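PDB 5NNY: WipB from Legionella pneumophila, which acts as a translocated Ser/Thr phosphatase that targets the host lysosomal nutrient-sensing machinery, here represented by its phosphatase domain. Local coordinates for residues A[108-113]-A[179-184]; A[73-78]-A[104-109]; A[89-94]-A[118-123]. All coordinates share one frame; numbering follows the deposited sequence.

Contact 1 of 3, residues A[108-113]-A[179-184]; sequences ILKLLQ and LNIYHQ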
# COMPACT_ATOMS: atom_id res chain seq x y z
N ILE A 108 -1.78 10.88 -0.42
CA ILE A 108 -2.05 9.70 -1.24
C ILE A 108 -3.40 9.10 -0.85
O ILE A 108 -4.10 8.54 -1.70
CB ILE A 108 -0.89 8.69 -1.13
CG1 ILE A 108 0.25 9.17 -2.05
CG2 ILE A 108 -1.32 7.27 -1.50
CD1 ILE A 108 1.36 8.21 -2.29
N LEU A 109 -3.80 9.24 0.41
CA LEU A 109 -5.12 8.73 0.81
C LEU A 109 -6.24 9.43 0.05
O LEU A 109 -7.21 8.79 -0.36
CB LEU A 109 -5.32 8.89 2.32
CG LEU A 109 -4.55 7.93 3.23
CD1 LEU A 109 -4.76 8.30 4.71
CD2 LEU A 109 -4.98 6.49 2.96
N LYS A 110 -6.11 10.75 -0.14
CA LYS A 110 -7.12 11.49 -0.88
C LYS A 110 -7.10 11.12 -2.35
O LYS A 110 -8.15 11.12 -3.01
CB LYS A 110 -6.91 13.00 -0.73
CG LYS A 110 -7.25 13.53 0.66
CD LYS A 110 -8.62 13.07 1.13
CE LYS A 110 -9.71 14.12 0.87
NZ LYS A 110 -11.09 13.56 1.14
N LEU A 111 -5.91 10.84 -2.89
CA LEU A 111 -5.80 10.41 -4.29
C LEU A 111 -6.47 9.06 -4.49
O LEU A 111 -7.21 8.86 -5.46
CB LEU A 111 -4.34 10.36 -4.73
CG LEU A 111 -3.78 11.72 -5.17
CD1 LEU A 111 -2.30 11.64 -5.39
CD2 LEU A 111 -4.47 12.22 -6.46
N LEU A 112 -6.19 8.10 -3.59
CA LEU A 112 -6.86 6.81 -3.66
C LEU A 112 -8.37 6.97 -3.58
O LEU A 112 -9.11 6.29 -4.30
CB LEU A 112 -6.36 5.89 -2.54
CG LEU A 112 -4.88 5.51 -2.58
CD1 LEU A 112 -4.48 4.64 -1.37
CD2 LEU A 112 -4.54 4.80 -3.92
N GLN A 113 -8.86 7.84 -2.69
CA GLN A 113 -10.30 8.04 -2.56
C GLN A 113 -10.92 8.56 -3.86
O GLN A 113 -11.99 8.08 -4.28
CB GLN A 113 -10.57 9.01 -1.41
CG GLN A 113 -12.04 9.24 -1.08
CD GLN A 113 -12.16 10.18 0.11
OE1 GLN A 113 -11.50 11.21 0.14
NE2 GLN A 113 -12.97 9.81 1.10
N LEU A 179 -9.93 6.99 8.93
CA LEU A 179 -10.53 5.68 9.10
C LEU A 179 -11.58 5.39 8.03
O LEU A 179 -11.68 4.26 7.54
CB LEU A 179 -11.14 5.54 10.50
CG LEU A 179 -10.13 5.44 11.64
CD1 LEU A 179 -10.79 5.71 13.01
CD2 LEU A 179 -9.41 4.07 11.59
N ASN A 180 -12.37 6.39 7.64
CA ASN A 180 -13.33 6.14 6.57
C ASN A 180 -12.61 5.73 5.29
O ASN A 180 -13.03 4.78 4.61
CB ASN A 180 -14.21 7.36 6.30
CG ASN A 180 -15.12 7.15 5.10
OD1 ASN A 180 -16.19 6.56 5.20
ND2 ASN A 180 -14.68 7.62 3.94
N ILE A 181 -11.53 6.43 4.93
CA ILE A 181 -10.80 6.07 3.72
C ILE A 181 -10.19 4.68 3.87
O ILE A 181 -10.21 3.87 2.93
CB ILE A 181 -9.74 7.14 3.40
CG1 ILE A 181 -10.40 8.49 3.12
CG2 ILE A 181 -8.88 6.75 2.18
CD1 ILE A 181 -9.42 9.61 2.83
N TYR A 182 -9.68 4.37 5.06
CA TYR A 182 -9.14 3.04 5.31
C TYR A 182 -10.17 1.95 5.00
O TYR A 182 -9.90 1.02 4.24
CB TYR A 182 -8.67 2.88 6.76
CG TYR A 182 -8.27 1.42 6.96
CD1 TYR A 182 -7.13 0.92 6.34
CD2 TYR A 182 -9.06 0.55 7.69
CE1 TYR A 182 -6.77 -0.41 6.47
CE2 TYR A 182 -8.71 -0.79 7.83
CZ TYR A 182 -7.57 -1.26 7.21
OH TYR A 182 -7.21 -2.57 7.35
N HIS A 183 -11.34 2.06 5.61
CA HIS A 183 -12.36 1.01 5.50
C HIS A 183 -13.08 1.05 4.15
O HIS A 183 -13.39 0.00 3.58
CB HIS A 183 -13.37 1.16 6.65
CG HIS A 183 -12.81 0.81 8.00
ND1 HIS A 183 -12.58 -0.49 8.39
CD2 HIS A 183 -12.45 1.59 9.04
CE1 HIS A 183 -12.09 -0.49 9.62
NE2 HIS A 183 -12.01 0.76 10.04
N GLN A 184 -13.37 2.25 3.64
CA GLN A 184 -14.19 2.36 2.43
C GLN A 184 -13.38 2.21 1.15
O GLN A 184 -13.93 1.83 0.11
CB GLN A 184 -14.91 3.71 2.41
CG GLN A 184 -15.94 3.83 3.49
CD GLN A 184 -17.07 2.85 3.29
OE1 GLN A 184 -17.55 2.66 2.17
NE2 GLN A 184 -17.50 2.21 4.37

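Contact 2 of 3, residues A[73-78]-A[104-109]; sequences KQYNAL and IDYFIL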
# COMPACT_ATOMS: atom_id res chain seq x y z
N LYS A 73 -7.19 22.42 3.00
CA LYS A 73 -8.33 22.84 2.20
C LYS A 73 -7.93 23.06 0.74
O LYS A 73 -8.67 22.68 -0.17
CB LYS A 73 -8.98 24.09 2.81
CG LYS A 73 -8.22 25.37 2.62
CD LYS A 73 -8.57 26.40 3.69
CE LYS A 73 -10.04 26.74 3.70
NZ LYS A 73 -10.28 28.02 4.43
N GLN A 74 -6.74 23.62 0.49
CA GLN A 74 -6.35 23.83 -0.89
C GLN A 74 -6.00 22.50 -1.56
O GLN A 74 -6.32 22.30 -2.74
CB GLN A 74 -5.17 24.81 -1.03
CG GLN A 74 -4.98 25.11 -2.53
CD GLN A 74 -3.85 26.05 -2.91
OE1 GLN A 74 -3.01 26.42 -2.10
NE2 GLN A 74 -3.85 26.46 -4.17
N TYR A 75 -5.35 21.60 -0.83
CA TYR A 75 -5.08 20.28 -1.38
C TYR A 75 -6.37 19.60 -1.80
O TYR A 75 -6.47 19.04 -2.90
CB TYR A 75 -4.32 19.41 -0.38
CG TYR A 75 -3.95 18.08 -0.97
CD1 TYR A 75 -2.88 17.97 -1.85
CD2 TYR A 75 -4.71 16.94 -0.72
CE1 TYR A 75 -2.54 16.76 -2.44
CE2 TYR A 75 -4.38 15.72 -1.32
CZ TYR A 75 -3.29 15.64 -2.16
OH TYR A 75 -2.94 14.46 -2.76
N ASN A 76 -7.39 19.63 -0.93
CA ASN A 76 -8.65 18.97 -1.26
C ASN A 76 -9.38 19.68 -2.40
O ASN A 76 -10.12 19.03 -3.15
CB ASN A 76 -9.54 18.88 -0.02
CG ASN A 76 -9.03 17.88 1.00
OD1 ASN A 76 -8.17 17.05 0.70
ND2 ASN A 76 -9.55 17.95 2.22
N ALA A 77 -9.19 21.00 -2.54
CA ALA A 77 -9.72 21.70 -3.71
C ALA A 77 -9.06 21.21 -5.00
O ALA A 77 -9.70 21.14 -6.06
CB ALA A 77 -9.54 23.20 -3.56
N LEU A 78 -7.76 20.91 -4.95
CA LEU A 78 -7.10 20.36 -6.13
C LEU A 78 -7.63 18.97 -6.44
O LEU A 78 -7.91 18.65 -7.61
CB LEU A 78 -5.59 20.34 -5.94
CG LEU A 78 -4.86 21.68 -5.82
CD1 LEU A 78 -3.36 21.50 -5.57
CD2 LEU A 78 -5.10 22.54 -7.06
N ILE A 104 3.35 13.33 3.59
CA ILE A 104 2.25 13.04 4.51
C ILE A 104 1.28 12.09 3.84
O ILE A 104 0.91 12.27 2.68
CB ILE A 104 1.55 14.34 4.99
CG1 ILE A 104 0.60 14.05 6.16
CG2 ILE A 104 0.86 15.08 3.84
CD1 ILE A 104 0.13 15.32 6.89
N ASP A 105 0.84 11.08 4.60
CA ASP A 105 -0.01 10.04 4.03
C ASP A 105 -1.37 10.56 3.60
O ASP A 105 -2.01 9.94 2.74
CB ASP A 105 -0.21 8.89 5.02
CG ASP A 105 0.97 7.94 5.04
OD1 ASP A 105 1.75 7.95 4.05
OD2 ASP A 105 1.13 7.22 6.07
N TYR A 106 -1.82 11.68 4.17
CA TYR A 106 -3.09 12.27 3.76
C TYR A 106 -3.15 12.48 2.25
O TYR A 106 -4.21 12.31 1.65
CB TYR A 106 -3.30 13.61 4.47
CG TYR A 106 -4.69 14.17 4.31
CD1 TYR A 106 -5.74 13.66 5.05
CD2 TYR A 106 -4.96 15.20 3.39
CE1 TYR A 106 -7.02 14.16 4.91
CE2 TYR A 106 -6.25 15.71 3.23
CZ TYR A 106 -7.26 15.19 4.00
OH TYR A 106 -8.54 15.68 3.88
N PHE A 107 -2.03 12.85 1.63
CA PHE A 107 -2.04 13.22 0.22
C PHE A 107 -2.41 12.03 -0.66
O PHE A 107 -3.28 12.14 -1.54
CB PHE A 107 -0.69 13.79 -0.20
CG PHE A 107 -0.38 15.17 0.37
CD1 PHE A 107 -1.40 16.02 0.82
CD2 PHE A 107 0.93 15.62 0.38
CE1 PHE A 107 -1.10 17.29 1.30
CE2 PHE A 107 1.24 16.90 0.85
CZ PHE A 107 0.22 17.74 1.31
N ILE A 108 -1.78 10.88 -0.42
CA ILE A 108 -2.05 9.70 -1.24
C ILE A 108 -3.40 9.10 -0.85
O ILE A 108 -4.10 8.54 -1.70
CB ILE A 108 -0.89 8.69 -1.13
CG1 ILE A 108 0.25 9.17 -2.05
CG2 ILE A 108 -1.32 7.27 -1.50
CD1 ILE A 108 1.36 8.21 -2.29
N LEU A 109 -3.80 9.24 0.41
CA LEU A 109 -5.12 8.73 0.81
C LEU A 109 -6.24 9.43 0.05
O LEU A 109 -7.21 8.79 -0.36
CB LEU A 109 -5.32 8.89 2.32
CG LEU A 109 -4.55 7.93 3.23
CD1 LEU A 109 -4.76 8.30 4.71
CD2 LEU A 109 -4.98 6.49 2.96

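Contact 3 of 3, residues A[89-94]-A[118-123]; sequences KLIRLI and QGADFE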
# COMPACT_ATOMS: atom_id res chain seq x y z
N LYS A 89 -8.20 0.79 -17.63
CA LYS A 89 -6.79 0.50 -17.37
C LYS A 89 -6.61 0.07 -15.91
O LYS A 89 -6.96 0.82 -15.00
CB LYS A 89 -5.95 1.74 -17.65
CG LYS A 89 -5.09 1.69 -18.89
CD LYS A 89 -3.81 2.48 -18.66
CE LYS A 89 -3.27 3.05 -19.96
NZ LYS A 89 -1.81 3.35 -19.90
N LEU A 90 -6.04 -1.11 -15.70
CA LEU A 90 -5.75 -1.56 -14.34
C LEU A 90 -4.44 -0.96 -13.84
O LEU A 90 -3.43 -0.97 -14.55
CB LEU A 90 -5.67 -3.09 -14.26
CG LEU A 90 -5.25 -3.62 -12.88
CD1 LEU A 90 -6.30 -3.30 -11.83
CD2 LEU A 90 -5.00 -5.11 -12.92
N ILE A 91 -4.47 -0.45 -12.61
CA ILE A 91 -3.32 0.15 -11.93
C ILE A 91 -2.92 -0.78 -10.80
O ILE A 91 -3.73 -1.03 -9.90
CB ILE A 91 -3.65 1.54 -11.37
CG1 ILE A 91 -4.37 2.39 -12.42
CG2 ILE A 91 -2.40 2.22 -10.88
CD1 ILE A 91 -5.35 3.39 -11.82
N ARG A 92 -1.70 -1.30 -10.83
CA ARG A 92 -1.17 -2.11 -9.74
C ARG A 92 -0.10 -1.32 -9.00
O ARG A 92 0.89 -0.90 -9.61
CB ARG A 92 -0.57 -3.43 -10.24
CG ARG A 92 -1.55 -4.44 -10.75
CD ARG A 92 -0.86 -5.80 -11.01
NE ARG A 92 -1.83 -6.81 -11.43
CZ ARG A 92 -2.22 -6.98 -12.68
NH1 ARG A 92 -1.72 -6.19 -13.61
NH2 ARG A 92 -3.12 -7.91 -12.99
N LEU A 93 -0.30 -1.13 -7.70
CA LEU A 93 0.71 -0.52 -6.84
C LEU A 93 1.51 -1.62 -6.15
O LEU A 93 0.98 -2.35 -5.31
CB LEU A 93 0.06 0.41 -5.82
CG LEU A 93 -0.42 1.80 -6.27
CD1 LEU A 93 -1.45 1.77 -7.40
CD2 LEU A 93 -0.98 2.61 -5.07
N ILE A 94 2.80 -1.73 -6.49
CA ILE A 94 3.64 -2.76 -5.88
C ILE A 94 3.90 -2.46 -4.41
O ILE A 94 4.35 -3.34 -3.65
CB ILE A 94 4.94 -2.91 -6.72
CG1 ILE A 94 5.36 -4.37 -6.82
CG2 ILE A 94 6.06 -2.05 -6.17
CD1 ILE A 94 4.68 -5.11 -7.96
N GLN A 118 -14.39 7.73 -8.47
CA GLN A 118 -14.64 7.93 -9.89
C GLN A 118 -14.45 6.67 -10.72
O GLN A 118 -14.41 6.76 -11.96
CB GLN A 118 -13.76 9.06 -10.42
CG GLN A 118 -14.01 10.39 -9.73
CD GLN A 118 -13.26 11.52 -10.39
OE1 GLN A 118 -13.24 11.64 -11.62
NE2 GLN A 118 -12.61 12.36 -9.57
N GLY A 119 -14.31 5.51 -10.09
CA GLY A 119 -14.39 4.24 -10.78
C GLY A 119 -13.12 3.73 -11.42
O GLY A 119 -13.21 2.86 -12.29
N ALA A 120 -11.95 4.22 -11.03
CA ALA A 120 -10.71 3.67 -11.55
C ALA A 120 -10.48 2.27 -10.99
O ALA A 120 -10.97 1.91 -9.91
CB ALA A 120 -9.52 4.58 -11.23
N ASP A 121 -9.78 1.45 -11.76
CA ASP A 121 -9.47 0.08 -11.38
C ASP A 121 -8.05 0.04 -10.84
O ASP A 121 -7.11 0.34 -11.57
CB ASP A 121 -9.63 -0.84 -12.59
CG ASP A 121 -9.58 -2.31 -12.21
OD1 ASP A 121 -9.71 -2.63 -11.01
OD2 ASP A 121 -9.41 -3.15 -13.12
N PHE A 122 -7.90 -0.30 -9.55
CA PHE A 122 -6.57 -0.29 -8.94
C PHE A 122 -6.45 -1.38 -7.89
O PHE A 122 -7.43 -1.83 -7.30
CB PHE A 122 -6.21 1.09 -8.34
CG PHE A 122 -7.02 1.51 -7.13
CD1 PHE A 122 -8.27 2.10 -7.27
CD2 PHE A 122 -6.50 1.37 -5.85
CE1 PHE A 122 -9.00 2.51 -6.16
CE2 PHE A 122 -7.21 1.77 -4.73
CZ PHE A 122 -8.46 2.35 -4.89
N GLU A 123 -5.23 -1.85 -7.69
CA GLU A 123 -4.98 -2.79 -6.60
C GLU A 123 -3.65 -2.46 -5.96
O GLU A 123 -2.74 -1.94 -6.60
CB GLU A 123 -4.98 -4.25 -7.06
CG GLU A 123 -3.99 -4.54 -8.15
CD GLU A 123 -4.15 -5.94 -8.71
OE1 GLU A 123 -3.11 -6.56 -9.02
OE2 GLU A 123 -5.30 -6.42 -8.83
O HOH W 1 -8.51 2.72 -14.19
O HOH W 2 -5.53 -8.26 -11.14

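Contact 1 of 3, residues A[108-113]-A[179-184]
Asn180 and Ile181 of helix 175-186 meet Leu109, Lys110 and Gln113 of helix 105-117, in a helix-helix packing within the phosphoesterase-fold domain. The local axes cross at 46° and come no closer than 10.3 Å, a spacing bridged by side chains. Asn180 stands at the margin: it leaves its backbone flanking the other helix, and its amide end comes nearer until ND2 lies 4.0 Å from Gln113 NE2, a plain van der Waals approach between two amide nitrogens.

Ile181 is the wedge. Its two branches divide the work, because CG1 is anti to the carbonyl carbon (chi1 -63°) while CG2 is anti to the backbone N. CG2 goes to Leu109, resting 4.0 Å from CD2 of that leucine and also against its carbonyl oxygen. The CG1-CD1 arm crosses the end of Gln113 at about a right angle; Gln113 NE2 sits 3.5 Å from Ile181 CG1. Methyl CD1 also reaches the aliphatic part of Lys110, 3.9 Å from its CD. Tyr182, next in sequence, leaves the backbone away from helix 105-117 and packs on Val134 and Cys137 of helix 128-138.

Lys110, three residues before Gln113, holds the amide oxygen of that glutamine. Bent at its second and third torsions, the lysine chain carries the ammonium alongside its own helix toward Gln113, and the same group forms a salt bridge with Glu177. Lys110 NZ donates to Gln113 OE1 at 2.6 Å, in the carbonyl plane, with a C=O...N angle of 149°.

Contact 2 of 3, residues A[73-78]-A[104-109]
Tyr75 lays one ring face over Phe107 CD1, which sits above the centre of the tyrosine ring, 3.5 Å from Tyr75 CE1. The two planes are inclined by 31°, with the centroids of the Tyr75 and Phe107 rings 4.3 Å apart. On the Phe107 ring, Ile104 CG2 rests over the centre of one face.

Tyr75 reaches across to the other helix because its chi1 of -176° sets CG opposite the backbone N, and this delivers the hydroxyl to the neighbouring backbone. Tyr75 OH donates to Phe107 O at 2.6 Å, approaching from above the carbonyl plane. That bond fixes the far end of the ring and gives a buried hydroxyl its partner.

Asn76 makes the second polar link. Its ND2 donates to Tyr106 OH at 3.0 Å, with the acceptor in the amide plane. The hydroxyl of Tyr106 also bonds Glu177. Asn76 OD1 merely packs at the edge of the Tyr106 ring, 3.4 Å from CE2. Phe38 meets the Tyr75 ring from another helix.

This is near-parallel helix-helix packing, the local axes 22° apart, that joins helix 64-79, part of a predicted coiled coil, to the start of helix 105-117, both in the crystallised phosphatase domain.

Contact 3 of 3, residues A[89-94]-A[118-123]
Ile91 lies between two backbone bonds to the neighbouring strand: its N donates to Asp121 O at 2.9 Å, and its O accepts from Glu123 N at 2.8 Å. Leu93 N then reaches Glu123 O at 2.8 Å, almost straight at 179°. Beside Asp121, one water bridges Lys89 O and Asp121 N.

On the face carrying Leu90, Arg92, Asp121 and Glu123, the Arg92 and Glu123 side chains lie side by side, pointing the same way. In the Glu123 conformer given here, one of two, Arg92 NE and Glu123 OE1 form a salt bridge at 2.7 Å, but the hydrogen bond within it is weak, bent to 119°, and the guanidinium and carboxylate planes are nearly perpendicular. Leu90 CD2 rests over one guanidinium face, while Leu90 CD1 touches Asp121 OD2 at 3.4 Å. On the other face, Ile91 CB packs on Phe122 CB at 4.0 Å.

Further out, Arg92 has another partner in Asp5, and Glu123 has Lys191 and Ser194 of strand 190-198. Phe122 stacks with His189 and leans on Leu112 and Leu115. The arrangement is the parallel strand pair of a beta-alpha-beta crossover, with helix 105-117 as its connection, in the central mixed sheet of the phosphoesterase fold.

Contacts 1 and 2 both use helix 105-117, and in contact 3 that helix is the connection between the paired strands. Contacts 1 and 2 share Ile108 and Leu109, and their centres are about 11 Å apart; Lys110 bridges them, its CE 3.3 Å from Asn76 OD1. Glu177, on helix 175-186, ties them further, binding both Lys110 and Tyr106. Phe122 CZ comes 4.0 Å from Leu112 O, joining contact 3 to contact 1, whose centre is about 14 Å away. Contacts 2 and 3 do not touch, with centres about 19 Å apart and nearest atoms about 6 Å. Helix 105-117 thus packs against helix 64-79, helix 175-186 and the sheet.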